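Local coordinates for protein serine racemase (Enterococcus faecalis, PDB 4ECL) that belongs to the alanine racemase family and, in its cytoplasmic part, joins a TIM-barrel domain to a second, C-terminal domain rich in strands, at residues H18-L23 and I56-F61; A35-E40 and T51-I56; H44-V49 and G69-K74. All coordinates share one frame; numbering follows the deposited sequence.

Interaction 1: H18-L23 and I56-F61; sequences HNVNTL and IGVSSF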
# COMPACT_ATOMS: atom_id res chain seq x y z
N HIS A 18 8.26 -1.25 26.13
CA HIS A 18 8.13 -2.51 26.86
C HIS A 18 8.71 -3.64 26.03
O HIS A 18 9.42 -4.50 26.55
CB HIS A 18 6.66 -2.81 27.19
CG HIS A 18 6.43 -4.22 27.65
ND1 HIS A 18 6.48 -4.59 28.98
CD2 HIS A 18 6.17 -5.35 26.95
CE1 HIS A 18 6.26 -5.89 29.08
NE2 HIS A 18 6.06 -6.37 27.87
N ASN A 19 8.41 -3.63 24.73
CA ASN A 19 8.94 -4.67 23.85
C ASN A 19 10.45 -4.68 23.78
O ASN A 19 11.08 -5.74 23.86
CB ASN A 19 8.32 -4.57 22.45
CG ASN A 19 6.83 -4.82 22.46
OD1 ASN A 19 6.30 -5.41 23.41
ND2 ASN A 19 6.13 -4.37 21.41
N VAL A 20 11.05 -3.50 23.63
CA VAL A 20 12.50 -3.37 23.57
C VAL A 20 13.16 -3.97 24.82
O VAL A 20 14.13 -4.73 24.72
CB VAL A 20 12.94 -1.91 23.39
CG1 VAL A 20 14.39 -1.73 23.77
CG2 VAL A 20 12.70 -1.46 21.95
N ASN A 21 12.61 -3.64 25.98
CA ASN A 21 13.11 -4.21 27.23
C ASN A 21 12.91 -5.72 27.33
O ASN A 21 13.81 -6.44 27.77
CB ASN A 21 12.48 -3.53 28.45
CG ASN A 21 12.99 -2.11 28.66
OD1 ASN A 21 14.19 -1.84 28.52
ND2 ASN A 21 12.09 -1.20 28.99
N THR A 22 11.74 -6.19 26.93
CA THR A 22 11.42 -7.62 27.02
C THR A 22 12.36 -8.42 26.13
O THR A 22 12.84 -9.49 26.50
CB THR A 22 9.98 -7.91 26.60
OG1 THR A 22 9.08 -7.27 27.52
CG2 THR A 22 9.71 -9.41 26.62
N LEU A 23 12.63 -7.87 24.95
CA LEU A 23 13.48 -8.53 23.99
C LEU A 23 14.94 -8.55 24.44
O LEU A 23 15.60 -9.58 24.37
CB LEU A 23 13.33 -7.86 22.61
CG LEU A 23 11.98 -8.11 21.93
CD1 LEU A 23 11.80 -7.21 20.71
CD2 LEU A 23 11.80 -9.58 21.54
N ILE A 56 15.34 5.71 23.50
CA ILE A 56 15.35 4.76 24.60
C ILE A 56 16.58 3.86 24.63
O ILE A 56 16.68 2.97 25.48
CB ILE A 56 14.06 3.93 24.66
CG1 ILE A 56 13.88 3.09 23.41
CG2 ILE A 56 12.86 4.85 24.85
CD1 ILE A 56 12.81 2.02 23.56
N GLY A 57 17.53 4.09 23.72
CA GLY A 57 18.83 3.45 23.82
C GLY A 57 19.15 2.38 22.79
O GLY A 57 20.23 1.80 22.84
N VAL A 58 18.23 2.10 21.87
CA VAL A 58 18.56 1.22 20.75
C VAL A 58 19.64 1.91 19.94
O VAL A 58 19.52 3.10 19.63
CB VAL A 58 17.34 0.95 19.86
CG1 VAL A 58 17.74 0.18 18.60
CG2 VAL A 58 16.25 0.21 20.64
N SER A 59 20.72 1.19 19.63
CA SER A 59 21.85 1.80 18.94
C SER A 59 22.26 1.08 17.64
O SER A 59 23.40 1.18 17.20
CB SER A 59 23.04 1.87 19.90
OG SER A 59 23.10 0.69 20.67
N SER A 60 21.31 0.38 17.04
CA SER A 60 21.53 -0.34 15.79
C SER A 60 20.23 -0.52 15.01
O SER A 60 19.23 -1.02 15.55
CB SER A 60 22.17 -1.70 16.09
OG SER A 60 22.68 -2.29 14.91
N PHE A 61 20.24 -0.14 13.73
CA PHE A 61 19.04 -0.21 12.87
C PHE A 61 19.33 -0.89 11.53
O PHE A 61 20.44 -0.78 10.99
CB PHE A 61 18.45 1.19 12.64
CG PHE A 61 18.07 1.89 13.91
CD1 PHE A 61 16.83 1.66 14.48
CD2 PHE A 61 18.97 2.71 14.57
CE1 PHE A 61 16.49 2.27 15.68
CE2 PHE A 61 18.64 3.31 15.76
CZ PHE A 61 17.39 3.10 16.32

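Interaction 2: A35-E40 and T51-I56; sequences AVVKAE and TYLEQI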
# COMPACT_ATOMS: atom_id res chain seq x y z
N ALA A 35 17.15 -3.09 15.43
CA ALA A 35 15.75 -2.84 15.17
C ALA A 35 15.56 -2.74 13.66
O ALA A 35 16.17 -1.90 13.00
CB ALA A 35 15.31 -1.57 15.87
N VAL A 36 14.71 -3.61 13.13
CA VAL A 36 14.44 -3.61 11.70
C VAL A 36 13.32 -2.59 11.41
O VAL A 36 12.16 -2.82 11.78
CB VAL A 36 14.00 -5.00 11.26
CG1 VAL A 36 13.68 -5.01 9.76
CG2 VAL A 36 15.10 -6.01 11.59
N VAL A 37 13.67 -1.47 10.78
CA VAL A 37 12.70 -0.38 10.60
C VAL A 37 12.36 -0.10 9.13
O VAL A 37 11.88 0.98 8.79
CB VAL A 37 13.17 0.91 11.31
CG1 VAL A 37 13.15 0.72 12.84
CG2 VAL A 37 14.56 1.33 10.86
N LYS A 38 12.62 -1.08 8.27
CA LYS A 38 12.32 -0.97 6.85
C LYS A 38 10.81 -0.89 6.61
O LYS A 38 10.02 -1.24 7.49
CB LYS A 38 12.89 -2.17 6.10
CG LYS A 38 12.42 -3.49 6.64
CD LYS A 38 13.07 -4.67 5.94
CE LYS A 38 12.41 -5.97 6.35
NZ LYS A 38 12.91 -7.15 5.60
N ALA A 39 10.42 -0.44 5.42
CA ALA A 39 9.02 -0.22 5.04
C ALA A 39 8.24 0.61 6.04
O ALA A 39 7.23 0.14 6.56
CB ALA A 39 8.31 -1.52 4.82
N GLU A 40 8.70 1.83 6.29
CA GLU A 40 8.07 2.71 7.25
C GLU A 40 7.91 2.04 8.61
O GLU A 40 6.85 2.16 9.24
CB GLU A 40 6.71 3.18 6.74
CG GLU A 40 6.82 4.23 5.66
CD GLU A 40 7.46 5.50 6.18
OE1 GLU A 40 7.29 5.80 7.39
OE2 GLU A 40 8.14 6.18 5.38
N THR A 51 13.19 7.46 15.85
CA THR A 51 13.65 8.49 16.77
C THR A 51 13.41 8.07 18.23
O THR A 51 14.26 8.27 19.11
CB THR A 51 13.00 9.86 16.50
OG1 THR A 51 11.58 9.72 16.56
CG2 THR A 51 13.39 10.36 15.11
N TYR A 52 12.25 7.46 18.49
CA TYR A 52 11.94 6.99 19.83
C TYR A 52 12.85 5.83 20.25
O TYR A 52 13.33 5.78 21.39
CB TYR A 52 10.45 6.60 19.97
CG TYR A 52 10.04 6.30 21.40
CD1 TYR A 52 9.81 7.33 22.30
CD2 TYR A 52 9.90 4.99 21.85
CE1 TYR A 52 9.44 7.07 23.60
CE2 TYR A 52 9.53 4.72 23.16
CZ TYR A 52 9.31 5.76 24.03
OH TYR A 52 8.94 5.52 25.33
N LEU A 53 13.09 4.90 19.33
CA LEU A 53 13.98 3.77 19.60
C LEU A 53 15.37 4.25 20.00
O LEU A 53 15.95 3.75 20.97
CB LEU A 53 14.07 2.84 18.40
CG LEU A 53 12.80 2.04 18.13
CD1 LEU A 53 12.98 1.13 16.91
CD2 LEU A 53 12.39 1.26 19.38
N GLU A 54 15.90 5.20 19.24
CA GLU A 54 17.20 5.78 19.58
C GLU A 54 17.13 6.51 20.93
O GLU A 54 18.08 6.50 21.71
CB GLU A 54 17.70 6.71 18.48
CG GLU A 54 19.11 7.23 18.73
CD GLU A 54 19.75 7.79 17.46
OE1 GLU A 54 20.52 7.06 16.80
OE2 GLU A 54 19.50 8.97 17.14
N GLN A 55 15.99 7.14 21.20
CA GLN A 55 15.84 7.85 22.46
C GLN A 55 15.96 6.88 23.63
O GLN A 55 16.61 7.17 24.63
CB GLN A 55 14.51 8.59 22.52
CG GLN A 55 14.30 9.40 23.80
CD GLN A 55 12.90 9.98 23.89
OE1 GLN A 55 12.40 10.59 22.95
NE2 GLN A 55 12.24 9.77 25.03
N ILE A 56 15.34 5.71 23.50
CA ILE A 56 15.35 4.76 24.60
C ILE A 56 16.58 3.86 24.63
O ILE A 56 16.68 2.97 25.48
CB ILE A 56 14.06 3.93 24.66
CG1 ILE A 56 13.88 3.09 23.41
CG2 ILE A 56 12.86 4.85 24.85
CD1 ILE A 56 12.81 2.02 23.56

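Interaction 3: H44-V49 and G69-K74; sequences HGMYEV and GIRLRK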
# COMPACT_ATOMS: atom_id res chain seq x y z
N HIS A 44 4.52 1.35 10.85
CA HIS A 44 4.31 2.08 12.10
C HIS A 44 4.74 3.54 12.00
O HIS A 44 4.48 4.34 12.90
CB HIS A 44 5.09 1.40 13.23
CG HIS A 44 4.52 0.08 13.63
ND1 HIS A 44 4.54 -1.01 12.80
CD2 HIS A 44 3.90 -0.32 14.77
CE1 HIS A 44 3.95 -2.03 13.40
NE2 HIS A 44 3.56 -1.64 14.60
N GLY A 45 5.41 3.89 10.91
CA GLY A 45 5.98 5.22 10.79
C GLY A 45 7.45 5.21 11.14
O GLY A 45 7.81 5.11 12.31
N MSE A 46 8.31 5.33 10.14
CA MSE A 46 9.74 5.22 10.38
C MSE A 46 10.28 6.38 11.20
O MSE A 46 11.14 6.19 12.06
CB MSE A 46 10.53 5.09 9.06
CG MSE A 46 11.86 4.36 9.25
SE MSE A 46 12.91 4.23 7.64
CE MSE A 46 11.63 3.30 6.50
N TYR A 47 9.76 7.58 10.96
CA TYR A 47 10.22 8.75 11.70
C TYR A 47 9.87 8.63 13.18
O TYR A 47 10.72 8.79 14.06
CB TYR A 47 9.62 10.04 11.13
CG TYR A 47 10.01 11.28 11.90
CD1 TYR A 47 11.32 11.74 11.90
CD2 TYR A 47 9.07 12.01 12.62
CE1 TYR A 47 11.69 12.87 12.60
CE2 TYR A 47 9.43 13.15 13.33
CZ TYR A 47 10.74 13.57 13.31
OH TYR A 47 11.13 14.70 14.01
N GLU A 48 8.61 8.31 13.44
CA GLU A 48 8.11 8.22 14.80
C GLU A 48 8.84 7.12 15.55
O GLU A 48 9.35 7.35 16.65
CB GLU A 48 6.60 7.97 14.81
CG GLU A 48 5.76 9.17 14.37
CD GLU A 48 5.69 9.35 12.85
OE1 GLU A 48 6.09 8.43 12.10
OE2 GLU A 48 5.21 10.42 12.40
N VAL A 49 8.91 5.94 14.96
CA VAL A 49 9.45 4.79 15.66
C VAL A 49 10.95 4.88 15.92
O VAL A 49 11.41 4.69 17.05
CB VAL A 49 9.11 3.49 14.92
CG1 VAL A 49 9.97 2.33 15.45
CG2 VAL A 49 7.64 3.19 15.07
N GLY A 69 17.86 4.49 4.61
CA GLY A 69 18.99 4.83 5.46
C GLY A 69 19.30 6.33 5.49
O GLY A 69 19.53 6.91 6.55
N ILE A 70 19.29 6.95 4.31
CA ILE A 70 19.51 8.39 4.21
C ILE A 70 18.40 9.16 4.95
O ILE A 70 18.68 10.14 5.66
CB ILE A 70 19.60 8.81 2.73
CG1 ILE A 70 20.87 8.27 2.10
CG2 ILE A 70 19.58 10.32 2.58
CD1 ILE A 70 21.01 8.66 0.63
N ARG A 71 17.15 8.71 4.81
CA ARG A 71 16.04 9.33 5.54
C ARG A 71 16.26 9.30 7.06
O ARG A 71 16.01 10.29 7.74
CB ARG A 71 14.71 8.67 5.18
CG ARG A 71 14.11 9.23 3.90
CD ARG A 71 12.97 8.36 3.40
NE ARG A 71 11.86 8.35 4.35
CZ ARG A 71 11.05 7.31 4.52
NH1 ARG A 71 11.24 6.19 3.83
NH2 ARG A 71 10.06 7.38 5.41
N LEU A 72 16.75 8.17 7.57
CA LEU A 72 17.03 8.04 9.00
C LEU A 72 18.03 9.09 9.44
O LEU A 72 17.84 9.74 10.47
CB LEU A 72 17.54 6.65 9.34
CG LEU A 72 16.52 5.54 9.14
CD1 LEU A 72 17.05 4.26 9.76
CD2 LEU A 72 15.22 5.97 9.80
N ARG A 73 19.09 9.25 8.66
CA ARG A 73 20.11 10.26 8.94
C ARG A 73 19.51 11.66 8.97
O ARG A 73 19.89 12.49 9.79
CB ARG A 73 21.24 10.20 7.89
CG ARG A 73 22.14 8.96 7.98
CD ARG A 73 22.78 8.84 9.36
NE ARG A 73 23.78 7.77 9.42
CZ ARG A 73 24.02 7.03 10.49
NH1 ARG A 73 23.33 7.23 11.60
NH2 ARG A 73 24.95 6.08 10.45
N LYS A 74 18.56 11.91 8.07
CA LYS A 74 17.89 13.20 8.03
C LYS A 74 16.95 13.37 9.22
O LYS A 74 16.64 14.49 9.61
CB LYS A 74 17.12 13.38 6.72
CG LYS A 74 18.02 13.56 5.50
CD LYS A 74 17.25 13.37 4.19
CE LYS A 74 18.17 13.55 2.97
NZ LYS A 74 17.49 13.23 1.67

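Interaction 1: H18-L23 and I56-F61
The carbonyl oxygen of His18 is gripped by two donors in the same turn of helix that carries Val20, the residue that meets Ile56 and Val58. Thr22 N bonds to His18 O at 2.9 Å in the regular helical way. Thr22 OG1 adds a second bond to His18 O at 3.0 Å and comes from above the carbonyl plane, 42° out of it.

The contact itself is apolar. Val20 and Ile56 meet tip to tip, with Val20 CG2 3.8 Å from Ile56 CD1. Ile56 CG1 lies between the backbone N and the carbonyl carbon (chi1 62°). The chain is extended beyond it, and this carries CD1 out to the valine. Val58 CG2 reaches Val20 more obliquely and stands 4.1 Å from both Val20 CG1 and Val20 CG2. One branched side chain thus packs against two residues of the turn.

That turn closes helix 46-55. Gly57 has positive phi (109°) and ends the helix in a Schellman motif. The chain then enters strand 60-63 of the parallel barrel sheet, where Ser60 and Ala35 are joined by a backbone bond. Helix 13-25 lies against this turn. Leu53 touches both Val20 and Val58 and extends the apolar cluster. Two polar residues of segment 18-23 are tied to other parts: His18 NE2 bonds to Asp240 O, and Asn19 bonds to Leu224 O and Arg242 N.

Interaction 2: A35-E40 and T51-I56
Leu53 is the residue of segment 51-56 that touches segment 35-40, where it meets Ala35 and Val37. Two residues earlier, Thr51 has its hydroxyl tied to Tyr47 O, one turn back in the helix. Tyr52 follows. One face of its ring carries Ile56 CG2, 3.7 Å above the plane and offset toward the rim.

Leu53 then points at the strand. Its CG is anti to the carbonyl carbon, and CD1 is anti to CA (chi2 -180°), which sends this methyl straight out from the helix. Leu53 CD1 lies 3.7 Å from Ala35 CB. It also lies 4.1 Å from Val37 CG1, and here the two side chains slide past each other in opposite directions. A single methyl therefore makes both contacts, and all three residues are buried.

Glu54 uses OE1 to accept from Ser78 N and to bond with Ser79 OG. Gln55 N bonds to Thr51 O at 2.9 Å. Ile56 N bonds to Tyr52 O at the end of the helix.

Helix 46-55 thus covers strand 32-36 of the parallel barrel. Phe61 of the neighbouring strand 60-63 touches Ala35, Val37 and Leu53, while Leu16 of helix 13-25 touches Leu53 as well.

Interaction 3: H44-V49 and G69-K74
Met46, present as selenomethionine, packs closely on Leu72 and more loosely on Arg71. The tight part is buried. The selenium atom SE of Met46 lies 3.6 Å from Leu72 CD2, and Met46 CG is 3.8 Å from the same methyl. The two side chains cross at about a right angle, so Leu72 CD2 sits across the Met46 chain and does not run along it. Leu72 CG adds a longer contact, 4.1 Å from SE. The middle of the Met46 chain is extended, with chi2 at -178°. It bends only at chi3 (-58°), and that bend turns CE away from the leucine and toward the arginine.

The outer part is looser. Met46 CE stands 4.0 Å from Arg71 NH1 and approaches the guanidinium obliquely. Arg71 is partly exposed, and its charge is paired outside the two segments: NH2 forms a salt bridge with Glu40 OE2, modelled too close for its length to be trusted, and also bonds to Tyr75 OH. The other oxygen of Glu40, OE1, accepts from Met46 N at the start of the helix. The same carboxylate thus appears to link the start of helix 46-55 to helix 66-74. Tyr47 and Lys74 are exposed, and the Tyr47 ring meets that of Tyr75 edge-to-face.

Gly45 is the N-cap of helix 46-55, and its O receives Val49 N at 3.0 Å. Leu72 also touches Ile81 of strand 80-83. Two successive helices packed side by side over parallel strands are characteristic of the outer layer of a TIM barrel.

All three interactions lie in the TIM-barrel domain. Interactions 2 and 3 are closest, with centres about 7 Å apart. Interactions 1 and 2 are about 9 Å apart, and 1 and 3 about 16 Å. Helix 46-55 is used by both interaction 2 and interaction 3, while Ile56, just after it, belongs to 1 and 2. Along the chain, interaction 2 is nested inside the loop closed by interaction 1, and interaction 3 crosses both. Strands 32-36 and 60-63 are parallel neighbours; the connection between them, which includes helix 46-55, is a beta-alpha-beta crossover. Helix 46-55 thus has helix 66-74 beside it, while helix 13-25 packs where the chain turns from helix 46-55 into strand 60-63.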